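Local atomic coordinates of vanadium-dependent haloperoxidase (Zobellia galactanivorans, PDB entry 4CIT), a protein that binds vanadate and, as a bacterial iodoperoxidase of the vanadium haloperoxidase family, probably uses hydrogen peroxide to oxidise iodide. Residues 240-245 and 424-429; 337-342 and 356-361. One frame throughout, in Å; residues are numbered along the deposited sequence.

Interaction 1: 240-245 and 424-429. With VO4 (vanadate ion), chain B; VO4 (vanadate ion), chain F; VO4 (vanadate ion), chain D.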
loop_
_atom_site.group_PDB
_atom_site.type_symbol
_atom_site.label_atom_id
_atom_site.label_comp_id
_atom_site.label_asym_id
_atom_site.label_seq_id
_atom_site.Cartn_x
_atom_site.Cartn_y
_atom_site.Cartn_z
ATOM N N LEU A 240 -25.399 -4.177 -11.715
ATOM C CA LEU A 240 -26.014 -3.140 -10.873
ATOM C C LEU A 240 -27.036 -3.782 -9.983
ATOM O O LEU A 240 -27.120 -3.553 -8.759
ATOM C CB LEU A 240 -26.758 -2.164 -11.819
ATOM C CG LEU A 240 -27.462 -1.024 -11.133
ATOM C CD1 LEU A 240 -26.424 -0.161 -10.479
ATOM C CD2 LEU A 240 -28.288 -0.223 -12.130
ATOM N N LYS A 241 -27.813 -4.687 -10.599
ATOM C CA LYS A 241 -28.828 -5.414 -9.870
ATOM C C LYS A 241 -28.260 -6.320 -8.802
ATOM O O LYS A 241 -28.820 -6.443 -7.726
ATOM C CB LYS A 241 -29.735 -6.200 -10.834
ATOM C CG LYS A 241 -30.956 -6.888 -10.192
ATOM C CD LYS A 241 -31.611 -7.982 -11.041
ATOM C CE LYS A 241 -32.992 -8.377 -10.516
ATOM N NZ LYS A 241 -32.948 -9.329 -9.371
ATOM N N GLU A 242 -27.130 -6.944 -9.057
ATOM C CA GLU A 242 -26.404 -7.699 -8.062
ATOM C C GLU A 242 -26.013 -6.852 -6.815
ATOM O O GLU A 242 -26.253 -7.242 -5.776
ATOM C CB GLU A 242 -25.180 -8.383 -8.718
ATOM C CG GLU A 242 -24.451 -9.179 -7.653
ATOM C CD GLU A 242 -23.115 -9.812 -8.031
ATOM O OE1 GLU A 242 -22.529 -9.472 -9.075
ATOM O OE2 GLU A 242 -22.617 -10.655 -7.197
ATOM N N VAL A 243 -25.394 -5.689 -6.990
ATOM C CA VAL A 243 -25.082 -4.744 -5.947
ATOM C C VAL A 243 -26.290 -4.441 -5.109
ATOM O O VAL A 243 -26.264 -4.484 -3.873
ATOM C CB VAL A 243 -24.392 -3.470 -6.488
ATOM C CG1 VAL A 243 -24.098 -2.534 -5.299
ATOM C CG2 VAL A 243 -23.071 -3.871 -7.134
ATOM N N TYR A 244 -27.361 -4.118 -5.811
ATOM C CA TYR A 244 -28.641 -3.709 -5.185
ATOM C C TYR A 244 -29.169 -4.838 -4.323
ATOM O O TYR A 244 -29.471 -4.654 -3.119
ATOM C CB TYR A 244 -29.600 -3.364 -6.300
ATOM C CG TYR A 244 -30.963 -2.952 -5.799
ATOM C CD1 TYR A 244 -31.169 -1.717 -5.285
ATOM C CD2 TYR A 244 -32.022 -3.815 -5.888
ATOM C CE1 TYR A 244 -32.429 -1.288 -4.832
ATOM C CE2 TYR A 244 -33.297 -3.393 -5.474
ATOM C CZ TYR A 244 -33.461 -2.142 -4.898
ATOM O OH TYR A 244 -34.700 -1.685 -4.468
ATOM N N ASP A 245 -29.233 -6.013 -4.898
ATOM C CA ASP A 245 -29.784 -7.236 -4.288
ATOM C C ASP A 245 -28.953 -7.766 -3.086
ATOM O O ASP A 245 -29.478 -8.151 -2.033
ATOM C CB ASP A 245 -29.967 -8.416 -5.287
ATOM C CG ASP A 245 -31.086 -8.168 -6.305
ATOM O OD1 ASP A 245 -31.944 -7.261 -6.083
ATOM O OD2 ASP A 245 -31.134 -8.866 -7.334
ATOM N N HIS A 424 -18.695 -1.286 -5.223
ATOM C CA HIS A 424 -18.137 -1.821 -6.487
ATOM C C HIS A 424 -19.039 -2.802 -7.107
ATOM O O HIS A 424 -19.637 -3.638 -6.433
ATOM C CB HIS A 424 -16.736 -2.461 -6.285
ATOM C CG HIS A 424 -15.611 -1.464 -6.172
ATOM N ND1 HIS A 424 -15.220 -0.637 -7.192
ATOM C CD2 HIS A 424 -14.845 -1.120 -5.101
ATOM C CE1 HIS A 424 -14.206 0.118 -6.781
ATOM N NE2 HIS A 424 -13.967 -0.147 -5.510
ATOM N N TYR A 425 -19.040 -2.822 -8.435
ATOM C CA TYR A 425 -19.665 -3.918 -9.199
ATOM C C TYR A 425 -18.724 -5.135 -9.278
ATOM O O TYR A 425 -17.489 -5.026 -9.132
ATOM C CB TYR A 425 -19.953 -3.467 -10.655
ATOM C CG TYR A 425 -20.639 -2.111 -10.818
ATOM C CD1 TYR A 425 -21.954 -1.938 -10.609
ATOM C CD2 TYR A 425 -19.893 -1.006 -11.111
ATOM C CE1 TYR A 425 -22.576 -0.659 -10.720
ATOM C CE2 TYR A 425 -20.468 0.254 -11.258
ATOM C CZ TYR A 425 -21.816 0.435 -11.033
ATOM O OH TYR A 425 -22.268 1.736 -11.178
ATOM N N ARG A 426 -19.272 -6.280 -9.676
ATOM C CA ARG A 426 -18.485 -7.479 -9.840
ATOM C C ARG A 426 -17.269 -7.314 -10.712
ATOM O O ARG A 426 -16.167 -7.852 -10.365
ATOM C CB ARG A 426 -19.387 -8.666 -10.300
ATOM C CG ARG A 426 -18.642 -9.989 -10.585
ATOM C CD ARG A 426 -19.662 -11.003 -11.080
ATOM N NE ARG A 426 -20.508 -11.411 -9.961
ATOM C CZ ARG A 426 -20.198 -12.329 -9.046
ATOM N NH1 ARG A 426 -19.075 -13.048 -9.151
ATOM N NH2 ARG A 426 -21.048 -12.595 -8.035
ATOM N N ALA A 427 -17.429 -6.694 -11.872
ATOM C CA ALA A 427 -16.282 -6.579 -12.827
ATOM C C ALA A 427 -15.096 -5.858 -12.228
ATOM O O ALA A 427 -13.926 -6.303 -12.387
ATOM C CB ALA A 427 -16.691 -5.946 -14.110
ATOM N N ALA A 428 -15.357 -4.751 -11.497
ATOM C CA ALA A 428 -14.264 -3.974 -10.888
ATOM C C ALA A 428 -13.497 -4.802 -9.875
ATOM O O ALA A 428 -12.267 -4.708 -9.784
ATOM C CB ALA A 428 -14.841 -2.738 -10.203
ATOM N N ILE A 429 -14.180 -5.740 -9.241
ATOM C CA ILE A 429 -13.595 -6.596 -8.268
ATOM C C ILE A 429 -12.834 -7.775 -8.878
ATOM O O ILE A 429 -11.639 -7.964 -8.592
ATOM C CB ILE A 429 -14.695 -7.143 -7.290
ATOM C CG1 ILE A 429 -15.358 -5.977 -6.501
ATOM C CG2 ILE A 429 -14.143 -8.233 -6.400
ATOM C CD1 ILE A 429 -16.627 -6.399 -5.827
HETATM V V VO4 B . -12.498 0.832 -4.272
HETATM O O4 VO4 F . -13.574 1.858 -3.739
HETATM O O2 VO4 D . -12.161 -0.904 -3.681
HETATM O O HOH W 1 -22.080 -6.683 -9.592
#

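Interaction 2: 337-342 and 356-361. With VO4 (vanadate ion), chain F.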
loop_
_atom_site.group_PDB
_atom_site.type_symbol
_atom_site.label_atom_id
_atom_site.label_comp_id
_atom_site.label_asym_id
_atom_site.label_seq_id
_atom_site.Cartn_x
_atom_site.Cartn_y
_atom_site.Cartn_z
ATOM N N LEU A 337 -15.856 5.527 -14.426
ATOM C CA LEU A 337 -17.161 4.876 -14.274
ATOM C C LEU A 337 -17.908 5.265 -13.045
ATOM O O LEU A 337 -17.384 5.257 -11.945
ATOM C CB LEU A 337 -16.946 3.374 -14.303
ATOM C CG LEU A 337 -18.224 2.526 -14.420
ATOM C CD1 LEU A 337 -18.994 2.725 -15.748
ATOM C CD2 LEU A 337 -17.856 1.031 -14.205
ATOM N N ILE A 338 -19.213 5.513 -13.235
ATOM C CA ILE A 338 -20.132 5.842 -12.163
ATOM C C ILE A 338 -20.252 4.749 -11.100
ATOM O O ILE A 338 -20.187 3.558 -11.421
ATOM C CB ILE A 338 -21.496 6.090 -12.869
ATOM C CG1 ILE A 338 -22.480 6.833 -11.970
ATOM C CG2 ILE A 338 -22.051 4.790 -13.445
ATOM C CD1 ILE A 338 -23.584 7.505 -12.853
ATOM N N ARG A 339 -20.376 5.150 -9.823
ATOM C CA ARG A 339 -20.529 4.279 -8.712
ATOM C C ARG A 339 -21.955 3.775 -8.579
ATOM O O ARG A 339 -22.907 4.426 -9.034
ATOM C CB ARG A 339 -20.095 4.999 -7.426
ATOM C CG ARG A 339 -18.633 5.264 -7.391
ATOM C CD ARG A 339 -17.886 4.012 -6.905
ATOM N NE ARG A 339 -16.457 4.325 -6.689
ATOM C CZ ARG A 339 -15.643 3.643 -5.906
ATOM N NH1 ARG A 339 -16.007 2.506 -5.328
ATOM N NH2 ARG A 339 -14.372 4.018 -5.812
ATOM N N PRO A 340 -22.129 2.554 -8.005
ATOM C CA PRO A 340 -23.406 1.911 -7.907
ATOM C C PRO A 340 -24.519 2.748 -7.225
ATOM O O PRO A 340 -25.660 2.773 -7.783
ATOM C CB PRO A 340 -23.104 0.653 -7.083
ATOM C CG PRO A 340 -21.716 0.332 -7.346
ATOM C CD PRO A 340 -21.046 1.696 -7.470
ATOM N N GLU A 341 -24.212 3.449 -6.127
ATOM C CA GLU A 341 -25.282 4.217 -5.464
ATOM C C GLU A 341 -25.895 5.275 -6.356
ATOM O O GLU A 341 -27.110 5.542 -6.255
ATOM C CB GLU A 341 -24.818 4.844 -4.144
ATOM C CG GLU A 341 -23.824 5.967 -4.241
ATOM C CD GLU A 341 -23.689 6.632 -2.855
ATOM O OE1 GLU A 341 -24.600 7.362 -2.373
ATOM O OE2 GLU A 341 -22.738 6.311 -2.161
ATOM N N THR A 342 -25.082 5.946 -7.154
ATOM C CA THR A 342 -25.529 7.007 -8.074
ATOM C C THR A 342 -26.585 6.467 -9.069
ATOM O O THR A 342 -27.675 7.043 -9.201
ATOM C CB THR A 342 -24.346 7.559 -8.826
ATOM O OG1 THR A 342 -23.272 7.833 -7.872
ATOM C CG2 THR A 342 -24.754 8.826 -9.573
ATOM N N LEU A 356 -21.319 0.562 3.038
ATOM C CA LEU A 356 -20.195 1.489 3.273
ATOM C C LEU A 356 -20.441 2.784 2.525
ATOM O O LEU A 356 -21.032 2.772 1.463
ATOM C CB LEU A 356 -18.919 0.883 2.751
ATOM C CG LEU A 356 -18.536 -0.448 3.413
ATOM C CD1 LEU A 356 -17.261 -0.978 2.751
ATOM C CD2 LEU A 356 -18.359 -0.391 4.910
ATOM N N GLN A 357 -19.846 3.864 3.000
ATOM C CA GLN A 357 -19.796 5.086 2.238
ATOM C C GLN A 357 -18.946 4.915 0.971
ATOM O O GLN A 357 -17.896 4.283 1.039
ATOM C CB GLN A 357 -19.185 6.173 3.105
ATOM C CG GLN A 357 -19.204 7.535 2.438
ATOM C CD GLN A 357 -18.774 8.688 3.389
ATOM O OE1 GLN A 357 -17.746 9.415 3.147
ATOM N NE2 GLN A 357 -19.588 8.876 4.459
ATOM N N THR A 358 -19.365 5.534 -0.136
ATOM C CA THR A 358 -18.658 5.374 -1.394
ATOM C C THR A 358 -17.449 6.271 -1.398
ATOM O O THR A 358 -17.584 7.418 -1.065
ATOM C CB THR A 358 -19.590 5.728 -2.589
ATOM O OG1 THR A 358 -20.780 4.883 -2.513
ATOM C CG2 THR A 358 -18.818 5.436 -3.876
ATOM N N PRO A 359 -16.260 5.728 -1.696
ATOM C CA PRO A 359 -15.102 6.547 -1.806
ATOM C C PRO A 359 -15.100 7.496 -2.953
ATOM O O PRO A 359 -15.675 7.236 -3.996
ATOM C CB PRO A 359 -13.987 5.532 -1.945
ATOM C CG PRO A 359 -14.538 4.241 -1.437
ATOM C CD PRO A 359 -15.936 4.323 -1.883
ATOM N N PRO A 360 -14.389 8.641 -2.808
ATOM C CA PRO A 360 -14.460 9.676 -3.799
ATOM C C PRO A 360 -13.562 9.536 -4.996
ATOM O O PRO A 360 -12.675 10.339 -5.206
ATOM C CB PRO A 360 -14.074 10.939 -3.003
ATOM C CG PRO A 360 -13.090 10.421 -2.000
ATOM C CD PRO A 360 -13.577 9.022 -1.628
ATOM N N PHE A 361 -13.813 8.539 -5.829
ATOM C CA PHE A 361 -13.059 8.310 -7.020
ATOM C C PHE A 361 -13.802 7.324 -7.900
ATOM O O PHE A 361 -14.700 6.577 -7.360
ATOM C CB PHE A 361 -11.593 7.905 -6.800
ATOM C CG PHE A 361 -11.353 7.010 -5.645
ATOM C CD1 PHE A 361 -11.506 5.651 -5.767
ATOM C CD2 PHE A 361 -10.944 7.538 -4.449
ATOM C CE1 PHE A 361 -11.229 4.796 -4.742
ATOM C CE2 PHE A 361 -10.692 6.728 -3.381
ATOM C CZ PHE A 361 -10.871 5.341 -3.500
HETATM O O4 VO4 F . -13.574 1.858 -3.739
HETATM O O HOH W 2 -21.898 2.917 -4.323
HETATM O O HOH W 3 -21.863 7.126 0.100
#

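Interaction 1: 240-245 and 424-429
Glu242, on helix 235-253, and Arg426, in the first turn of helix 426-446, form a two-point salt bridge. Arg426 presents the side of its guanidinium: NE donates to Glu242 OE1 at 2.9 Å and NH2 to Glu242 OE2 at 2.6 Å. Both carboxylate oxygens are met on their syn sides. The two planes lie only 5° apart but are stepped, each donor coming in somewhat tilted from the carboxylate plane. The Glu242 chain is fully extended, whereas Arg426 bends at chi3 (-72°), which turns NE and NH2 together toward the carboxylate. Arg426 NH1 is left to pair with Glu430. With an alanine at Glu242, NE and NH2 of Arg426 would probably lose their carboxylate mate and the bridging water one of its acceptors, leaving the guanidinium held mainly through Glu430.

That water links the same residues, donating to Glu242 OE1 and accepting from Arg426 N at 2.8 Å, an amide just after the N-cap residue Tyr425.

His424, together with Arg418 of helix 407-420, matches the SRxxxxxH signature of PAP2 enzymes. His424 NE2 binds the vanadium of vanadate at 2.2 Å. Two vanadate oxygens and two further atoms complete five partners round the vanadium, the number expected for the trigonal bipyramid of this enzyme family. Glu363 accepts from ND1 on the other side of the imidazole and so fixes its rotation.

The remaining contacts are apolar. Leu240 CD1 reaches the edge of the Tyr425 ring, in its plane, 3.9 Å from CE1. Val243 CG2 approaches the same ring obliquely, 4.1 Å from Tyr425 CD1. That methyl also sits 3.5 Å from His424 O, a buried carbonyl oxygen without a partner in the model. The phenol end of Tyr425 bonds to Ile338 O.

Interaction 2: 337-342 and 356-361
Arg339 spans the gap between the carbonyl of Phe361 and vanadate. Its NH1 and NH2 both donate to vanadate oxygen O4, NH1 at 3.0 Å with an N-H...O angle of 152°. On the adjoining edge, NE (2.9 Å) and NH2 (3.0 Å) both donate to Phe361 O, which is in the guanidinium plane. NE comes in almost in line with the carbonyl bond, while NH2 stands above the carbonyl plane. Pro359 CD lies over one guanidinium face, 3.9 Å from NH1. The Phe361 ring approaches obliquely, its CD1 3.3 Å from NH2.

Further back, the bend of Arg339 at chi2 (-83°) lays its aliphatic part alongside Thr358, whose CG2 is 3.5 Å from Arg339 CD. Thr358 is placed in turn by its hydroxyl, which donates to Glu341 OE2, although the modelled length is so short as to be doubtful. Two waters reinforce that pair, one joining Glu341 N to Thr358 OG1 and the other Glu341 OE2 to Thr358 N.

Lys332 and Arg339 with Pro340 fit the KxxxxxxRP signature of PAP2 enzymes, and Arg339 occupies the N-cap position of helix 340-347. With Ile423 O accepting from NH1, every guanidinium N-H has an acceptor, which implies a guanidinium whose orientation is set by all five N-H groups and which is probably little free to turn, with two donors fixed on one vanadate oxygen.

Interactions 1 and 2 have centres 11 Å apart and approach the same vanadate with different chemistry: 424-429 supplies the histidine ligand of the vanadium, 337-342 the donors to an oxygen. Their first-shell side chains nearly meet, with His424 CE1 3.3 Å from Arg339 NH1. Behind them Tyr425 OH lies 2.8 Å from Ile338 O, a probable hydrogen bond that ties the residue after the histidine to the one before the arginine. Pro340 packs against both Tyr425 and Val243, so the helix start beside Arg339 also borders interaction 1. Along the chain, interaction 2 is nested within the loop that interaction 1 closes, and Arg418 contributes further bonds to the vanadate.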